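Local atomic coordinates of SusD homolog (Bacteroides ovatus, PDB entry 4F53), a protein that probably binds mucin O-glycans as a SusD-like sugar-binding lipoprotein of the outer membrane, built mainly of helices on a TPR-like plan. Residues Asp183-Gly188 / Asp239-Lys244; Leu38-Gln43 / Asp330-Phe335; Glu117-Val122 / Ser191-Phe196; Ser30-Leu35 / Phe101-Gln106. All blocks are in the same frame, centred on the assembly; numbering follows the deposited sequence.

Contact 1: Asp183-Gly188 / Asp239-Lys244; sequences DRIYNG and DGAYRK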
# COMPACT_ATOMS: atom_id res chain seq x y z
N ASP A 183 22.07 -0.83 -6.10
CA ASP A 183 21.04 -1.17 -5.12
C ASP A 183 20.99 -0.15 -3.98
O ASP A 183 21.84 -0.16 -3.10
CB ASP A 183 21.31 -2.59 -4.59
CG ASP A 183 20.38 -3.13 -3.51
OD1 ASP A 183 19.29 -2.52 -3.28
OD2 ASP A 183 20.72 -4.17 -2.91
N ARG A 184 19.95 0.68 -3.97
CA ARG A 184 19.78 1.70 -2.93
C ARG A 184 18.86 1.21 -1.81
O ARG A 184 18.42 2.00 -0.98
CB ARG A 184 19.24 3.01 -3.55
CG ARG A 184 20.14 3.59 -4.62
CD ARG A 184 19.61 4.90 -5.20
NE ARG A 184 19.74 6.01 -4.25
CZ ARG A 184 20.87 6.68 -4.02
NH1 ARG A 184 21.98 6.37 -4.67
NH2 ARG A 184 20.91 7.64 -3.11
N ILE A 185 18.62 -0.11 -1.76
CA ILE A 185 17.80 -0.70 -0.71
C ILE A 185 18.66 -1.56 0.22
O ILE A 185 18.61 -1.36 1.43
CB ILE A 185 16.57 -1.49 -1.30
CG1 ILE A 185 15.57 -0.51 -1.99
CG2 ILE A 185 15.87 -2.33 -0.19
CD1 ILE A 185 14.41 -1.13 -2.66
N TYR A 186 19.40 -2.54 -0.33
CA TYR A 186 20.20 -3.47 0.47
C TYR A 186 21.70 -3.40 0.17
O TYR A 186 22.47 -4.18 0.74
CB TYR A 186 19.72 -4.91 0.27
CG TYR A 186 18.33 -5.17 0.82
CD1 TYR A 186 18.02 -4.90 2.15
CD2 TYR A 186 17.37 -5.81 0.04
CE1 TYR A 186 16.76 -5.21 2.68
CE2 TYR A 186 16.10 -6.08 0.55
CZ TYR A 186 15.81 -5.81 1.87
OH TYR A 186 14.59 -6.13 2.37
N ASN A 187 22.10 -2.44 -0.69
CA ASN A 187 23.48 -2.16 -1.07
C ASN A 187 24.23 -3.40 -1.58
O ASN A 187 25.38 -3.62 -1.22
CB ASN A 187 24.25 -1.52 0.10
CG ASN A 187 23.55 -0.33 0.69
OD1 ASN A 187 23.12 -0.35 1.85
ND2 ASN A 187 23.36 0.71 -0.11
N GLY A 188 23.58 -4.17 -2.45
CA GLY A 188 24.17 -5.36 -3.06
C GLY A 188 24.18 -6.61 -2.20
O GLY A 188 24.77 -7.60 -2.62
N ASP A 239 15.97 -6.14 8.38
CA ASP A 239 15.73 -6.92 7.17
C ASP A 239 14.77 -6.17 6.23
O ASP A 239 14.70 -6.50 5.04
CB ASP A 239 15.15 -8.31 7.47
CG ASP A 239 16.06 -9.25 8.20
OD1 ASP A 239 17.30 -9.15 8.03
OD2 ASP A 239 15.54 -10.12 8.92
N GLY A 240 14.04 -5.19 6.77
CA GLY A 240 13.07 -4.38 6.04
C GLY A 240 13.67 -3.68 4.84
O GLY A 240 14.85 -3.37 4.85
N ALA A 241 12.86 -3.44 3.78
CA ALA A 241 13.32 -2.76 2.56
C ALA A 241 12.95 -1.28 2.61
O ALA A 241 11.77 -0.92 2.64
CB ALA A 241 12.74 -3.44 1.32
N TYR A 242 13.99 -0.43 2.66
CA TYR A 242 13.91 1.04 2.73
C TYR A 242 14.85 1.61 1.69
O TYR A 242 16.03 1.28 1.72
CB TYR A 242 14.28 1.55 4.15
CG TYR A 242 13.41 0.95 5.23
CD1 TYR A 242 12.16 1.49 5.52
CD2 TYR A 242 13.82 -0.17 5.94
CE1 TYR A 242 11.35 0.93 6.49
CE2 TYR A 242 13.02 -0.75 6.91
CZ TYR A 242 11.78 -0.20 7.19
OH TYR A 242 10.98 -0.74 8.16
N ARG A 243 14.34 2.39 0.75
CA ARG A 243 15.20 2.92 -0.31
C ARG A 243 15.76 4.28 0.04
O ARG A 243 15.02 5.18 0.43
CB ARG A 243 14.44 3.00 -1.66
CG ARG A 243 15.37 3.21 -2.86
CD ARG A 243 14.67 3.11 -4.20
NE ARG A 243 15.19 4.09 -5.17
CZ ARG A 243 14.94 5.41 -5.14
NH1 ARG A 243 14.15 5.93 -4.18
NH2 ARG A 243 15.46 6.22 -6.04
N LYS A 244 17.08 4.43 -0.11
CA LYS A 244 17.78 5.71 0.09
C LYS A 244 17.43 6.54 -1.12
O LYS A 244 17.67 6.11 -2.28
CB LYS A 244 19.30 5.50 0.30
CG LYS A 244 20.11 6.80 0.27
CD LYS A 244 21.58 6.56 0.40
CE LYS A 244 22.36 7.86 0.42
NZ LYS A 244 23.82 7.61 0.47
O HOH W 1 16.61 -1.57 3.48

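Contact 2: Leu38-Gln43 / Asp330-Phe335; sequences LMMPEQ and DNIVVF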
# COMPACT_ATOMS: atom_id res chain seq x y z
N LEU A 38 10.67 2.08 -8.99
CA LEU A 38 9.24 2.02 -9.33
C LEU A 38 8.40 1.14 -8.40
O LEU A 38 7.16 1.19 -8.49
CB LEU A 38 9.03 1.64 -10.82
CG LEU A 38 9.51 2.75 -11.78
CD1 LEU A 38 9.75 2.22 -13.19
CD2 LEU A 38 8.58 3.99 -11.74
N MSE A 39 9.03 0.40 -7.46
CA MSE A 39 8.25 -0.38 -6.47
C MSE A 39 7.46 0.56 -5.53
O MSE A 39 6.39 0.20 -5.04
CB MSE A 39 9.18 -1.28 -5.63
CG MSE A 39 9.95 -2.30 -6.49
SE MSE A 39 10.68 -3.73 -5.39
CE MSE A 39 12.11 -2.81 -4.66
N MSE A 40 8.04 1.74 -5.26
CA MSE A 40 7.51 2.79 -4.37
C MSE A 40 8.10 4.09 -4.92
O MSE A 40 9.12 4.57 -4.42
CB MSE A 40 7.94 2.48 -2.92
CG MSE A 40 7.12 3.23 -1.88
SE MSE A 40 5.25 2.63 -1.82
CE MSE A 40 5.61 0.79 -1.27
N PRO A 41 7.54 4.59 -6.06
CA PRO A 41 8.21 5.67 -6.81
C PRO A 41 8.49 6.96 -6.05
O PRO A 41 7.69 7.44 -5.28
CB PRO A 41 7.29 5.93 -8.00
CG PRO A 41 6.02 5.17 -7.71
CD PRO A 41 6.38 4.05 -6.81
N GLU A 42 9.69 7.49 -6.29
CA GLU A 42 10.22 8.71 -5.72
C GLU A 42 9.74 9.96 -6.47
O GLU A 42 9.50 10.98 -5.81
CB GLU A 42 11.74 8.66 -5.71
CG GLU A 42 12.37 9.86 -5.04
CD GLU A 42 13.88 9.92 -5.04
OE1 GLU A 42 14.52 8.86 -4.94
OE2 GLU A 42 14.41 11.05 -5.11
N GLN A 43 9.65 9.90 -7.83
CA GLN A 43 9.23 11.02 -8.67
C GLN A 43 7.94 11.59 -8.08
O GLN A 43 6.92 10.89 -8.03
CB GLN A 43 9.07 10.57 -10.14
CG GLN A 43 9.04 11.73 -11.15
CD GLN A 43 8.68 11.26 -12.56
OE1 GLN A 43 8.57 10.07 -12.83
NE2 GLN A 43 8.46 12.19 -13.48
N ASP A 330 14.54 11.53 4.16
CA ASP A 330 13.96 10.30 4.72
C ASP A 330 13.84 9.21 3.68
O ASP A 330 13.48 9.49 2.53
CB ASP A 330 12.59 10.57 5.37
CG ASP A 330 12.65 11.36 6.67
OD1 ASP A 330 13.77 11.55 7.22
OD2 ASP A 330 11.59 11.82 7.13
N ASN A 331 14.11 7.97 4.09
CA ASN A 331 14.01 6.81 3.21
C ASN A 331 12.59 6.52 2.80
O ASN A 331 11.64 6.77 3.55
CB ASN A 331 14.56 5.54 3.88
CG ASN A 331 16.01 5.57 4.17
OD1 ASN A 331 16.80 6.25 3.50
ND2 ASN A 331 16.38 4.82 5.17
N ILE A 332 12.46 5.96 1.61
CA ILE A 332 11.17 5.52 1.11
C ILE A 332 10.93 4.10 1.70
O ILE A 332 11.84 3.29 1.75
CB ILE A 332 11.12 5.63 -0.42
CG1 ILE A 332 10.95 7.13 -0.81
CG2 ILE A 332 9.97 4.79 -0.95
CD1 ILE A 332 10.89 7.46 -2.26
N VAL A 333 9.72 3.86 2.21
CA VAL A 333 9.35 2.60 2.84
C VAL A 333 8.84 1.66 1.75
O VAL A 333 7.80 1.93 1.16
CB VAL A 333 8.33 2.81 4.00
CG1 VAL A 333 7.85 1.47 4.56
CG2 VAL A 333 8.91 3.71 5.11
N VAL A 334 9.57 0.54 1.50
CA VAL A 334 9.19 -0.39 0.43
C VAL A 334 8.48 -1.64 1.01
O VAL A 334 7.41 -2.00 0.52
CB VAL A 334 10.40 -0.76 -0.47
CG1 VAL A 334 9.98 -1.70 -1.60
CG2 VAL A 334 11.09 0.48 -1.04
N PHE A 335 9.05 -2.29 2.02
CA PHE A 335 8.50 -3.51 2.60
C PHE A 335 9.07 -3.69 4.00
O PHE A 335 10.25 -4.05 4.19
CB PHE A 335 8.82 -4.71 1.67
CG PHE A 335 7.99 -5.98 1.80
CD1 PHE A 335 7.30 -6.26 2.97
CD2 PHE A 335 7.99 -6.93 0.79
CE1 PHE A 335 6.61 -7.46 3.12
CE2 PHE A 335 7.28 -8.12 0.92
CZ PHE A 335 6.58 -8.37 2.09

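Contact 3: Glu117-Val122 / Ser191-Phe196; sequences ELYRIV and SAWYKF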
# COMPACT_ATOMS: atom_id res chain seq x y z
N GLU A 117 13.34 -9.05 -12.77
CA GLU A 117 12.08 -9.78 -12.71
C GLU A 117 11.38 -9.60 -11.36
O GLU A 117 10.16 -9.50 -11.32
CB GLU A 117 12.28 -11.28 -12.98
CG GLU A 117 11.04 -11.96 -13.54
CD GLU A 117 10.59 -11.44 -14.90
OE1 GLU A 117 11.46 -10.95 -15.67
OE2 GLU A 117 9.38 -11.50 -15.19
N LEU A 118 12.15 -9.57 -10.25
CA LEU A 118 11.61 -9.35 -8.90
C LEU A 118 10.94 -7.96 -8.83
O LEU A 118 9.83 -7.86 -8.31
CB LEU A 118 12.71 -9.49 -7.83
CG LEU A 118 12.28 -9.26 -6.35
CD1 LEU A 118 11.25 -10.28 -5.90
CD2 LEU A 118 13.47 -9.30 -5.42
N TYR A 119 11.58 -6.91 -9.40
CA TYR A 119 11.05 -5.54 -9.43
C TYR A 119 9.79 -5.51 -10.26
O TYR A 119 8.81 -4.92 -9.82
CB TYR A 119 12.10 -4.54 -9.97
CG TYR A 119 13.41 -4.52 -9.20
CD1 TYR A 119 13.45 -4.84 -7.84
CD2 TYR A 119 14.60 -4.15 -9.82
CE1 TYR A 119 14.64 -4.80 -7.12
CE2 TYR A 119 15.81 -4.13 -9.12
CZ TYR A 119 15.82 -4.43 -7.77
OH TYR A 119 17.01 -4.41 -7.09
N ARG A 120 9.79 -6.20 -11.42
CA ARG A 120 8.62 -6.35 -12.30
C ARG A 120 7.42 -6.94 -11.55
O ARG A 120 6.33 -6.41 -11.66
CB ARG A 120 8.97 -7.24 -13.50
CG ARG A 120 7.93 -7.18 -14.57
CD ARG A 120 8.17 -8.30 -15.54
NE ARG A 120 7.14 -8.31 -16.58
CZ ARG A 120 6.82 -9.37 -17.30
NH1 ARG A 120 7.45 -10.52 -17.11
NH2 ARG A 120 5.87 -9.28 -18.22
N ILE A 121 7.65 -8.04 -10.78
CA ILE A 121 6.60 -8.67 -9.98
C ILE A 121 6.01 -7.66 -8.97
O ILE A 121 4.80 -7.47 -8.99
CB ILE A 121 7.11 -9.97 -9.31
CG1 ILE A 121 7.40 -11.03 -10.39
CG2 ILE A 121 6.08 -10.49 -8.28
CD1 ILE A 121 8.17 -12.27 -9.95
N VAL A 122 6.84 -6.97 -8.17
CA VAL A 122 6.39 -6.00 -7.15
C VAL A 122 5.62 -4.83 -7.80
O VAL A 122 4.56 -4.44 -7.29
CB VAL A 122 7.58 -5.47 -6.27
CG1 VAL A 122 7.10 -4.47 -5.21
CG2 VAL A 122 8.35 -6.61 -5.61
N SER A 191 21.62 -11.85 0.12
CA SER A 191 20.90 -12.61 1.16
C SER A 191 19.71 -11.79 1.71
O SER A 191 18.70 -12.37 2.10
CB SER A 191 21.85 -13.02 2.28
OG SER A 191 22.28 -11.91 3.05
N ALA A 192 19.83 -10.46 1.73
CA ALA A 192 18.74 -9.56 2.13
C ALA A 192 17.60 -9.60 1.08
O ALA A 192 16.43 -9.56 1.45
CB ALA A 192 19.27 -8.15 2.30
N TRP A 193 17.94 -9.76 -0.21
CA TRP A 193 17.01 -9.88 -1.34
C TRP A 193 16.31 -11.23 -1.33
O TRP A 193 15.16 -11.31 -1.75
CB TRP A 193 17.74 -9.65 -2.69
CG TRP A 193 17.92 -8.19 -2.98
CD1 TRP A 193 19.10 -7.52 -3.06
CD2 TRP A 193 16.88 -7.21 -3.16
NE1 TRP A 193 18.87 -6.18 -3.30
CE2 TRP A 193 17.51 -5.96 -3.31
CE3 TRP A 193 15.47 -7.26 -3.11
CZ2 TRP A 193 16.79 -4.78 -3.48
CZ3 TRP A 193 14.75 -6.08 -3.26
CH2 TRP A 193 15.41 -4.86 -3.47
N TYR A 194 17.01 -12.28 -0.85
CA TYR A 194 16.49 -13.64 -0.66
C TYR A 194 15.34 -13.59 0.34
O TYR A 194 14.29 -14.17 0.07
CB TYR A 194 17.61 -14.58 -0.16
CG TYR A 194 17.15 -16.01 0.06
CD1 TYR A 194 17.00 -16.89 -1.01
CD2 TYR A 194 16.87 -16.49 1.34
CE1 TYR A 194 16.58 -18.21 -0.82
CE2 TYR A 194 16.43 -17.80 1.55
CZ TYR A 194 16.30 -18.66 0.46
OH TYR A 194 15.88 -19.96 0.64
N LYS A 195 15.54 -12.88 1.48
CA LYS A 195 14.51 -12.71 2.52
C LYS A 195 13.35 -11.90 2.00
O LYS A 195 12.21 -12.23 2.31
CB LYS A 195 15.09 -12.02 3.78
CG LYS A 195 16.14 -12.87 4.50
CD LYS A 195 16.45 -12.25 5.83
CE LYS A 195 17.78 -12.72 6.36
NZ LYS A 195 18.04 -12.15 7.71
N PHE A 196 13.62 -10.85 1.20
CA PHE A 196 12.59 -9.99 0.59
C PHE A 196 11.70 -10.83 -0.34
O PHE A 196 10.48 -10.73 -0.24
CB PHE A 196 13.27 -8.82 -0.19
CG PHE A 196 12.35 -7.87 -0.92
CD1 PHE A 196 11.81 -8.20 -2.16
CD2 PHE A 196 12.02 -6.63 -0.37
CE1 PHE A 196 10.94 -7.32 -2.82
CE2 PHE A 196 11.18 -5.74 -1.04
CZ PHE A 196 10.65 -6.08 -2.27

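Contact 4: Ser30-Leu35 / Phe101-Gln106; sequences SLALNL and FNLKNQ. With ACT (acetate ion), chain C.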
# COMPACT_ATOMS: atom_id res chain seq x y z
N SER A 30 22.35 1.62 -14.08
CA SER A 30 21.40 2.71 -14.26
C SER A 30 19.96 2.18 -14.45
O SER A 30 19.04 2.67 -13.80
CB SER A 30 21.84 3.57 -15.45
OG SER A 30 21.00 4.71 -15.59
N LEU A 31 19.78 1.15 -15.31
CA LEU A 31 18.49 0.52 -15.62
C LEU A 31 17.94 -0.20 -14.40
O LEU A 31 16.76 -0.01 -14.09
CB LEU A 31 18.60 -0.44 -16.82
CG LEU A 31 19.06 0.19 -18.16
CD1 LEU A 31 19.45 -0.87 -19.17
CD2 LEU A 31 18.02 1.11 -18.74
N ALA A 32 18.79 -0.98 -13.69
CA ALA A 32 18.43 -1.72 -12.47
C ALA A 32 17.92 -0.75 -11.39
O ALA A 32 16.92 -1.03 -10.72
CB ALA A 32 19.64 -2.50 -11.95
N LEU A 33 18.58 0.41 -11.26
CA LEU A 33 18.22 1.44 -10.31
C LEU A 33 16.84 2.05 -10.60
O LEU A 33 16.11 2.30 -9.65
CB LEU A 33 19.29 2.55 -10.27
CG LEU A 33 20.51 2.32 -9.38
CD1 LEU A 33 21.49 3.48 -9.53
CD2 LEU A 33 20.11 2.14 -7.91
N ASN A 34 16.50 2.30 -11.89
CA ASN A 34 15.21 2.87 -12.26
C ASN A 34 14.08 1.83 -11.98
O ASN A 34 13.02 2.18 -11.48
CB ASN A 34 15.23 3.35 -13.74
CG ASN A 34 16.37 4.31 -14.15
OD1 ASN A 34 17.07 4.92 -13.33
ND2 ASN A 34 16.56 4.46 -15.46
N LEU A 35 14.35 0.55 -12.29
CA LEU A 35 13.38 -0.53 -12.06
C LEU A 35 13.12 -0.69 -10.58
O LEU A 35 11.96 -0.81 -10.17
CB LEU A 35 13.84 -1.86 -12.68
CG LEU A 35 14.09 -1.89 -14.23
CD1 LEU A 35 14.42 -3.28 -14.68
CD2 LEU A 35 12.88 -1.36 -15.04
N PHE A 101 13.04 -4.09 -20.81
CA PHE A 101 13.41 -4.75 -22.07
C PHE A 101 14.86 -4.43 -22.46
O PHE A 101 15.56 -5.31 -22.95
CB PHE A 101 12.45 -4.34 -23.21
CG PHE A 101 11.04 -4.85 -23.02
CD1 PHE A 101 10.79 -6.21 -22.83
CD2 PHE A 101 9.95 -3.99 -23.12
CE1 PHE A 101 9.48 -6.68 -22.67
CE2 PHE A 101 8.64 -4.47 -22.96
CZ PHE A 101 8.42 -5.81 -22.73
N ASN A 102 15.32 -3.20 -22.18
CA ASN A 102 16.67 -2.77 -22.47
C ASN A 102 17.69 -3.56 -21.63
O ASN A 102 18.65 -4.07 -22.20
CB ASN A 102 16.82 -1.27 -22.29
CG ASN A 102 18.07 -0.68 -22.87
OD1 ASN A 102 18.82 -1.32 -23.63
ND2 ASN A 102 18.34 0.56 -22.52
N LEU A 103 17.45 -3.68 -20.30
CA LEU A 103 18.31 -4.43 -19.36
C LEU A 103 18.47 -5.89 -19.81
O LEU A 103 19.57 -6.43 -19.69
CB LEU A 103 17.74 -4.38 -17.92
CG LEU A 103 18.63 -4.94 -16.79
CD1 LEU A 103 18.42 -4.18 -15.52
CD2 LEU A 103 18.35 -6.42 -16.54
N LYS A 104 17.38 -6.52 -20.30
CA LYS A 104 17.39 -7.91 -20.78
C LYS A 104 18.27 -8.03 -22.05
O LYS A 104 18.87 -9.09 -22.25
CB LYS A 104 15.97 -8.41 -21.04
CG LYS A 104 15.17 -8.74 -19.77
CD LYS A 104 13.71 -8.94 -20.13
CE LYS A 104 13.25 -10.36 -19.97
NZ LYS A 104 11.91 -10.58 -20.59
N ASN A 105 18.37 -6.96 -22.87
CA ASN A 105 19.22 -6.92 -24.07
C ASN A 105 20.67 -6.53 -23.73
O ASN A 105 21.57 -6.80 -24.52
CB ASN A 105 18.67 -5.92 -25.12
CG ASN A 105 17.29 -6.22 -25.68
OD1 ASN A 105 16.85 -7.38 -25.74
ND2 ASN A 105 16.61 -5.18 -26.15
N GLN A 106 20.89 -5.87 -22.58
CA GLN A 106 22.20 -5.39 -22.14
C GLN A 106 22.94 -6.39 -21.24
O GLN A 106 24.17 -6.32 -21.16
CB GLN A 106 22.04 -4.06 -21.37
CG GLN A 106 21.52 -2.86 -22.18
CD GLN A 106 22.37 -2.44 -23.36
OE1 GLN A 106 23.59 -2.64 -23.41
NE2 GLN A 106 21.73 -1.81 -24.33
C ACT C . 8.21 -11.34 -20.76
O ACT C . 8.45 -10.41 -21.56
OXT ACT C . 9.11 -12.06 -20.19
CH3 ACT C . 6.71 -11.64 -20.45

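Contact 1: Asp183-Gly188 / Asp239-Lys244
Arg184 and Lys244, two residues of like charge, are tied by a reciprocal pair of bonds. Lys244 N donates to Arg184 O at 2.9 Å, nearly straight at 172°, and Arg184 NE returns a bond of 2.9 Å to Lys244 O, coming from above that carbonyl plane (38° out of it). A bend at chi3 (73°) turns the guanidinium to this carbonyl and brings NH2 to 3.6 Å from Lys244 CG, over the aliphatic part of the lysine chain; NH2 also bonds to Val245 O. With an alanine here the backbone bond could persist, but the carbonyls of Lys244 and Val245 would probably each lose a donor and the lysine chain its flanking group. Ile185 divides its branches: CG2 meets Ala241 CB at 3.6 Å, while CG1 crosses the root of Arg243, whose charged end goes to Glu42. The same CG2 sits over the centre of one face of the Tyr186 ring, and Tyr186 OH donates to Asp239 O at 2.7 Å. A water accepts from Tyr242 N and lies 2.9 Å from both Ile185 O and Gly240 O, filling in where direct backbone pairing stops. Asp183 OD1 shapes the loop, accepting Ile185 N and Tyr186 N from one face of its carboxylate. The result is an Asx turn packed on strand 241-243 of a small antiparallel sheet and hydrogen-bonded to the residues flanking that strand, within a SusD-family fold.

Contact 2: Leu38-Gln43 / Asp330-Phe335
Met40, a selenomethionine, presses its CG against Ile332 CG2 at 3.4 Å, tighter than usual for two carbons, and the same CG lies 3.4 Å from Val333 O. Bends at chi2 (67°) and chi3 (63°) then curl the chain round that carbonyl, bringing Met40 CE to 3.5 Å from Val333 O. The two ends of Ile332 serve different partners. Its CG2 branch takes Met40, whereas CD1, at the far end of an extended chain (chi2 179°), reaches Glu42 CA at 3.7 Å and touches the flank of the glutamate at CB. An alanine in place of Ile332 would probably open a gap between Met40 and Glu42 and, without the branch that packs on Met40 CG, hold the selenomethionine chain less closely. Beside this group, Met39, also a selenomethionine, sets CE 3.9 Å from Val334 CG1, the two side chains crossing at about a right angle.

Farther out, the strand 332-335 is positioned by its antiparallel neighbour 241-243, where Val334 and Phe335 both face Ala241 in a classic beta bulge. The loop is fixed by polar bonds at its margin: the Glu42 carboxylate forms a salt bridge with Arg243 and accepts from the backbone N of Ala246, Asp247 and His248, while Arg126 holds Met39 O. No hydrogen bond crosses between 38-43 and 330-335. Their attachment therefore rests on van der Waals packing, mostly between apolar groups, with the Met40 chain also lying on Val333 O; the buried charge of Glu42 is answered outside this patch, by three amides and an arginine that would probably keep it ionised.

Contact 3: Glu117-Val122 / Ser191-Phe196
Segments 117-122 and 191-196 are helical and run roughly the same way, 32° between their directions, with axes 12.5 Å apart, a spacing too wide for backbone contact and bridged by large side chains. Leu118 extends its CG anti to the backbone N (chi1 179°), which carries CD2 across the interval to meet Trp193 CE3 at 3.7 Å and Phe196 CD1 at 3.8 Å. Those two aromatic groups also pack on each other: Trp193 CZ3 stands 3.7 Å above the centre of one Phe196 face. Val122 CG2 comes to the edge of the same phenylalanine ring, in its plane, 3.9 Å from CE1. Tyr119 meets the indole differently. The pair is an offset edge-to-face stack with ring centroids 5.6 Å apart and planes at 69°, the tyrosine giving its edge; Tyr119 CE1 approaches Trp193 CH2 at 3.7 Å, and Tyr119 OH lies over the indole face toward the rim, 3.6 Å from CZ2. No hydrogen bond links segments 117-122 and 191-196. The indole is further positioned by its NE1, which donates to Asp183 OD2, and Tyr186 adds a second edge-to-face partner. Leu163 of helix 152-173 also packs on Leu118. A buried layer of interdigitated aliphatic and aromatic side chains thus joins helices 110-131 and 190-207, an arrangement in keeping with the helical, TPR-like architecture of SusD-family proteins.

Contact 4: Ser30-Leu35 / Phe101-Gln106
Leu31 stands over the flat amide of Asn102, its CD1 about 4.0 Å from Asn102 CG on one side of the plane and 3.8 Å from ND2. At the amide's oxygen, Gln106 NE2 donates to Asn102 OD1 at 3.0 Å in a nearly straight bond (166°), with the donor tilted from the Asn102 carbonyl plane; this intrahelical link steadies the turn of the amide under the leucine. An acetate ion, probably from the crystallisation liquor, lies near the ring plane at the edge of Phe101 and takes a weak bond from Lys104 NZ. With CG anti to the backbone carbonyl (chi1 -60°), Leu31 also directs CD1 onto the neighbouring backbone, 3.6 Å from Leu103 N. Leu103 points back, its CD1 near Ala32 N (3.7 Å) and Leu35 CD1, although a second conformer makes these tip contacts less certain. The segment axes approach to 9.8 Å at 148°, so the helices run roughly antiparallel. Helix 110-131 closes the groove between helices 25-37 and 82-106: Phe112 packs on Ala32, Tyr119 on Leu35, and Leu113 with Ala116 on Leu103.

How the contacts relate
All four contacts belong to the SusD/RagB family region, their centres 10 to 18 Å apart. Contacts 1 and 2 are closest, about 10 Å between centres, because strands 241-243 and 332-335 pair in one small sheet. The centre of contact 3 is about 11 Å from that of contact 1, to which Trp193 and Lys195 connect it by polar bonds. Contact 4 is the most peripheral, about 25 Å from the chain centre; Tyr119 of contact 3 packs on the backbone of its Ala32 and Leu35. Along the chain contacts 2 and 4 alternate, 30-35 running almost directly into 38-43; contacts 1 and 3 interleave within the span of contact 2. Helices thus pack beside and outside the sheet of contacts 1 and 2.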